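Local coordinates for type IV secretion protein Dot (Legionella pneumophila, PDB 6KS5) that is a deubiquitinase, a presumed type IV secretion effector that regulates K63-linked polyubiquitin on the Legionella phagosome, at residues 110-124 / 201-214. Numbering follows the deposited sequence.
Sequences PTQLVNNSAVKAEML and WDAEGYTLYCQHLA
Lys120 and Tyr206 meet where helix 117-122 crosses helix 201-214 almost perpendicularly, the axes 11.0 Å apart at an angle of 101°, while the preceding loop brings Leu113 and Val114 alongside Cys210 and Thr207. With CG anti to the backbone N (chi1 -175°), Tyr206 extends its ring up to the 110-124 segment. Lys120 CB sits over one face as a CH-pi contact, 3.6 Å from the ring centroid, and Cys210 SG lies over the centre of the opposite face. The phenol OH points at Leu113 O in the loop, but the modelled approach is so short that the bond is doubtful. Farther along, Lys120 bends at chi3 and its NZ gives a 3.0 Å hydrogen bond to Asp202 O; the Asp202 carboxylate is salt-bridged to Lys198. Helix 95-112, the loop after it and helix 117-122 thus pack across helix 193-214; Asn116 N-caps helix 117-122, its OD1 accepting from Val119 N at 3.1 Å. Within the same helix, Lys120 O takes a 3.2 Å hydrogen bond on a lone pair from Trp201 NE1, in the indole plane but bent at the hydrogen (135°). Leu124 CD2 lies over the face of the five-membered ring, and helix 130-140 adds Val130 beside both residues. Met123 CE reaches the edges of the Trp201 and Tyr206 rings, with its SD in an oblique Met-aromatic contact to Tyr209. At the other end, Pro110 CG packs on Ala214 CB at 3.5 Å.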
loop_
_atom_site.group_PDB
_atom_site.type_symbol
_atom_site.label_atom_id
_atom_site.label_comp_id
_atom_site.label_asym_id
_atom_site.label_seq_id
_atom_site.Cartn_x
_atom_site.Cartn_y
_atom_site.Cartn_z
ATOM N N PRO A 110 7.805 -0.899 3.430
ATOM C CA PRO A 110 7.829 -1.163 4.879
ATOM C C PRO A 110 9.223 -1.414 5.431
ATOM O O PRO A 110 9.531 -0.934 6.530
ATOM C CB PRO A 110 6.917 -2.389 5.023
ATOM C CG PRO A 110 5.997 -2.293 3.860
ATOM C CD PRO A 110 6.866 -1.804 2.743
ATOM N N THR A 111 10.087 -2.133 4.704
ATOM C CA THR A 111 11.457 -2.297 5.178
ATOM C C THR A 111 12.220 -0.983 5.223
ATOM O O THR A 111 13.269 -0.919 5.871
ATOM C CB THR A 111 12.245 -3.281 4.310
ATOM O OG1 THR A 111 12.707 -2.611 3.129
ATOM C CG2 THR A 111 11.400 -4.474 3.923
ATOM N N GLN A 112 11.729 0.060 4.562
ATOM C CA GLN A 112 12.391 1.351 4.620
ATOM C C GLN A 112 11.875 2.226 5.751
ATOM O O GLN A 112 12.491 3.257 6.042
ATOM C CB GLN A 112 12.241 2.087 3.282
ATOM N N LEU A 113 10.775 1.848 6.401
ATOM C CA LEU A 113 10.237 2.644 7.501
ATOM C C LEU A 113 9.998 1.788 8.735
ATOM O O LEU A 113 9.036 1.993 9.478
ATOM C CB LEU A 113 8.960 3.377 7.091
ATOM C CG LEU A 113 7.875 2.708 6.236
ATOM C CD1 LEU A 113 7.083 1.667 7.014
ATOM C CD2 LEU A 113 6.955 3.763 5.618
ATOM N N VAL A 114 10.879 0.825 8.992
ATOM C CA VAL A 114 10.806 0.040 10.212
ATOM C C VAL A 114 11.968 0.335 11.158
ATOM O O VAL A 114 11.782 0.292 12.381
ATOM C CB VAL A 114 10.714 -1.472 9.904
ATOM C CG1 VAL A 114 11.998 -1.984 9.278
ATOM C CG2 VAL A 114 10.363 -2.265 11.165
ATOM N N ASN A 115 13.156 0.635 10.632
ATOM C CA ASN A 115 14.263 1.157 11.420
ATOM C C ASN A 115 14.387 2.671 11.303
ATOM O O ASN A 115 15.436 3.230 11.641
ATOM C CB ASN A 115 15.574 0.491 11.005
ATOM C CG ASN A 115 15.392 -0.958 10.606
ATOM O OD1 ASN A 115 15.151 -1.265 9.436
ATOM N ND2 ASN A 115 15.511 -1.861 11.576
ATOM N N ASN A 116 13.350 3.341 10.806
ATOM C CA ASN A 116 13.315 4.802 10.730
ATOM C C ASN A 116 12.615 5.298 11.987
ATOM O O ASN A 116 11.387 5.381 12.054
ATOM C CB ASN A 116 12.610 5.265 9.458
ATOM C CG ASN A 116 12.689 6.774 9.248
ATOM O OD1 ASN A 116 12.928 7.543 10.181
ATOM N ND2 ASN A 116 12.490 7.200 8.008
ATOM N N SER A 117 13.412 5.628 13.006
ATOM C CA SER A 117 12.838 6.098 14.262
ATOM C C SER A 117 12.171 7.457 14.104
ATOM O O SER A 117 11.222 7.765 14.833
ATOM C CB SER A 117 13.915 6.165 15.339
ATOM O OG SER A 117 14.706 7.325 15.176
ATOM N N ALA A 118 12.648 8.275 13.162
ATOM C CA ALA A 118 12.062 9.597 12.957
ATOM C C ALA A 118 10.607 9.488 12.521
ATOM O O ALA A 118 9.722 10.125 13.105
ATOM C CB ALA A 118 12.875 10.378 11.925
ATOM N N VAL A 119 10.342 8.683 11.491
ATOM C CA VAL A 119 8.966 8.438 11.069
ATOM C C VAL A 119 8.179 7.776 12.194
ATOM O O VAL A 119 6.999 8.078 12.409
ATOM C CB VAL A 119 8.951 7.592 9.782
ATOM C CG1 VAL A 119 7.571 7.000 9.532
ATOM C CG2 VAL A 119 9.405 8.430 8.594
ATOM N N LYS A 120 8.828 6.880 12.943
ATOM C CA LYS A 120 8.170 6.220 14.067
ATOM C C LYS A 120 7.643 7.232 15.075
ATOM O O LYS A 120 6.565 7.042 15.651
ATOM C CB LYS A 120 9.139 5.251 14.746
ATOM C CG LYS A 120 8.609 4.609 16.031
ATOM C CD LYS A 120 9.748 4.052 16.883
ATOM C CE LYS A 120 9.534 2.585 17.225
ATOM N NZ LYS A 120 10.687 2.000 17.972
ATOM N N ALA A 121 8.390 8.312 15.307
ATOM C CA ALA A 121 7.963 9.329 16.259
ATOM C C ALA A 121 7.060 10.375 15.616
ATOM O O ALA A 121 6.102 10.836 16.244
ATOM C CB ALA A 121 9.182 10.005 16.894
ATOM N N GLU A 122 7.339 10.754 14.368
ATOM C CA GLU A 122 6.512 11.735 13.675
ATOM C C GLU A 122 5.132 11.197 13.319
ATOM O O GLU A 122 4.256 11.990 12.949
ATOM C CB GLU A 122 7.220 12.220 12.408
ATOM N N MET A 123 4.916 9.887 13.425
ATOM C CA MET A 123 3.641 9.276 13.075
ATOM C C MET A 123 2.656 9.255 14.229
ATOM O O MET A 123 1.527 8.787 14.056
ATOM C CB MET A 123 3.853 7.851 12.572
ATOM C CG MET A 123 2.804 7.418 11.579
ATOM S SD MET A 123 3.423 6.124 10.510
ATOM C CE MET A 123 3.504 4.771 11.641
ATOM N N LEU A 124 3.052 9.738 15.397
ATOM C CA LEU A 124 2.144 9.774 16.529
ATOM C C LEU A 124 1.415 11.099 16.655
ATOM O O LEU A 124 0.313 11.133 17.214
ATOM C CB LEU A 124 2.908 9.490 17.823
ATOM C CG LEU A 124 3.560 8.109 17.888
ATOM C CD1 LEU A 124 4.875 8.198 18.635
ATOM C CD2 LEU A 124 2.624 7.109 18.546
ATOM N N TRP A 201 3.651 1.647 21.230
ATOM C CA TRP A 201 4.084 1.946 19.869
ATOM C C TRP A 201 5.579 1.714 19.694
ATOM O O TRP A 201 6.005 0.984 18.792
ATOM C CB TRP A 201 3.724 3.389 19.521
ATOM C CG TRP A 201 3.884 3.702 18.079
ATOM C CD1 TRP A 201 4.813 4.524 17.516
ATOM C CD2 TRP A 201 3.089 3.196 17.007
ATOM N NE1 TRP A 201 4.646 4.560 16.155
ATOM C CE2 TRP A 201 3.594 3.748 15.817
ATOM C CE3 TRP A 201 1.998 2.327 16.938
ATOM C CZ2 TRP A 201 3.039 3.465 14.572
ATOM C CZ3 TRP A 201 1.452 2.040 15.701
ATOM C CH2 TRP A 201 1.970 2.611 14.531
ATOM N N ASP A 202 6.398 2.345 20.546
ATOM C CA ASP A 202 7.844 2.249 20.388
ATOM C C ASP A 202 8.366 0.857 20.700
ATOM O O ASP A 202 9.466 0.508 20.259
ATOM C CB ASP A 202 8.558 3.266 21.277
ATOM C CG ASP A 202 8.285 4.703 20.866
ATOM O OD1 ASP A 202 8.221 5.002 19.647
ATOM O OD2 ASP A 202 8.142 5.546 21.777
ATOM N N ALA A 203 7.611 0.060 21.455
ATOM C CA ALA A 203 8.075 -1.284 21.773
ATOM C C ALA A 203 7.772 -2.243 20.633
ATOM O O ALA A 203 8.687 -2.803 20.019
ATOM C CB ALA A 203 7.441 -1.776 23.080
ATOM N N GLU A 204 6.490 -2.434 20.328
ATOM C CA GLU A 204 6.119 -3.374 19.279
ATOM C C GLU A 204 5.013 -2.897 18.353
ATOM O O GLU A 204 4.733 -3.592 17.374
ATOM C CB GLU A 204 5.704 -4.719 19.897
ATOM C CG GLU A 204 4.792 -4.594 21.103
ATOM C CD GLU A 204 4.104 -5.901 21.437
ATOM O OE1 GLU A 204 3.687 -6.604 20.489
ATOM O OE2 GLU A 204 3.984 -6.223 22.643
ATOM N N GLY A 205 4.376 -1.754 18.613
ATOM C CA GLY A 205 3.267 -1.331 17.771
ATOM C C GLY A 205 3.704 -0.897 16.384
ATOM O O GLY A 205 3.081 -1.262 15.383
ATOM N N TYR A 206 4.785 -0.115 16.306
ATOM C CA TYR A 206 5.265 0.386 15.023
ATOM C C TYR A 206 5.711 -0.747 14.110
ATOM O O TYR A 206 5.386 -0.748 12.916
ATOM C CB TYR A 206 6.418 1.368 15.242
ATOM C CG TYR A 206 6.923 2.046 13.985
ATOM C CD1 TYR A 206 6.061 2.765 13.171
ATOM C CD2 TYR A 206 8.264 1.986 13.623
ATOM C CE1 TYR A 206 6.514 3.394 12.031
ATOM C CE2 TYR A 206 8.725 2.617 12.481
ATOM C CZ TYR A 206 7.839 3.324 11.693
ATOM O OH TYR A 206 8.265 3.964 10.551
ATOM N N THR A 207 6.458 -1.720 14.644
ATOM C CA THR A 207 6.946 -2.792 13.783
ATOM C C THR A 207 5.799 -3.679 13.315
ATOM O O THR A 207 5.765 -4.084 12.149
ATOM C CB THR A 207 8.027 -3.617 14.491
ATOM O OG1 THR A 207 7.428 -4.531 15.416
ATOM C CG2 THR A 207 9.010 -2.710 15.229
ATOM N N LEU A 208 4.834 -3.964 14.197
ATOM C CA LEU A 208 3.641 -4.703 13.785
ATOM C C LEU A 208 2.932 -4.003 12.634
ATOM O O LEU A 208 2.412 -4.650 11.716
ATOM C CB LEU A 208 2.682 -4.847 14.963
ATOM C CG LEU A 208 2.908 -5.936 16.001
ATOM C CD1 LEU A 208 1.956 -5.705 17.149
ATOM C CD2 LEU A 208 2.693 -7.306 15.389
ATOM N N TYR A 209 2.906 -2.674 12.675
ATOM C CA TYR A 209 2.296 -1.901 11.606
ATOM C C TYR A 209 3.045 -2.094 10.297
ATOM O O TYR A 209 2.427 -2.300 9.244
ATOM C CB TYR A 209 2.277 -0.438 12.018
ATOM C CG TYR A 209 1.630 0.516 11.051
ATOM C CD1 TYR A 209 0.337 0.314 10.591
ATOM C CD2 TYR A 209 2.305 1.648 10.631
ATOM C CE1 TYR A 209 -0.253 1.213 9.728
ATOM C CE2 TYR A 209 1.729 2.544 9.775
ATOM C CZ TYR A 209 0.454 2.328 9.325
ATOM O OH TYR A 209 -0.102 3.245 8.462
ATOM N N CYS A 210 4.376 -2.058 10.344
ATOM C CA CYS A 210 5.118 -2.221 9.106
ATOM C C CYS A 210 4.984 -3.649 8.584
ATOM O O CYS A 210 4.965 -3.872 7.372
ATOM C CB CYS A 210 6.571 -1.808 9.338
ATOM S SG CYS A 210 6.675 -0.126 9.952
ATOM N N GLN A 211 4.829 -4.625 9.472
ATOM C CA GLN A 211 4.661 -6.003 9.015
ATOM C C GLN A 211 3.305 -6.222 8.350
ATOM O O GLN A 211 3.167 -7.107 7.497
ATOM C CB GLN A 211 4.852 -6.958 10.192
ATOM C CG GLN A 211 6.233 -6.851 10.790
ATOM C CD GLN A 211 6.529 -7.936 11.805
ATOM O OE1 GLN A 211 5.791 -8.127 12.778
ATOM N NE2 GLN A 211 7.628 -8.645 11.594
ATOM N N HIS A 212 2.302 -5.423 8.709
ATOM C CA HIS A 212 0.973 -5.590 8.139
ATOM C C HIS A 212 0.824 -4.889 6.802
ATOM O O HIS A 212 0.102 -5.390 5.933
ATOM C CB HIS A 212 -0.089 -5.077 9.114
ATOM C CG HIS A 212 -1.489 -5.427 8.721
ATOM N ND1 HIS A 212 -1.883 -6.719 8.455
ATOM C CD2 HIS A 212 -2.590 -4.656 8.554
ATOM C CE1 HIS A 212 -3.167 -6.730 8.144
ATOM N NE2 HIS A 212 -3.620 -5.491 8.196
ATOM N N LEU A 213 1.496 -3.751 6.611
ATOM C CA LEU A 213 1.431 -3.054 5.332
ATOM C C LEU A 213 2.066 -3.850 4.204
ATOM O O LEU A 213 1.744 -3.612 3.035
ATOM C CB LEU A 213 2.125 -1.697 5.428
ATOM C CG LEU A 213 1.562 -0.674 6.406
ATOM C CD1 LEU A 213 2.583 0.421 6.640
ATOM C CD2 LEU A 213 0.266 -0.112 5.859
ATOM N N ALA A 214 2.974 -4.767 4.519
ATOM C CA ALA A 214 3.732 -5.441 3.479
ATOM C C ALA A 214 3.101 -6.746 3.024
ATOM O O ALA A 214 3.421 -7.216 1.927
ATOM C CB ALA A 214 5.164 -5.702 3.949
#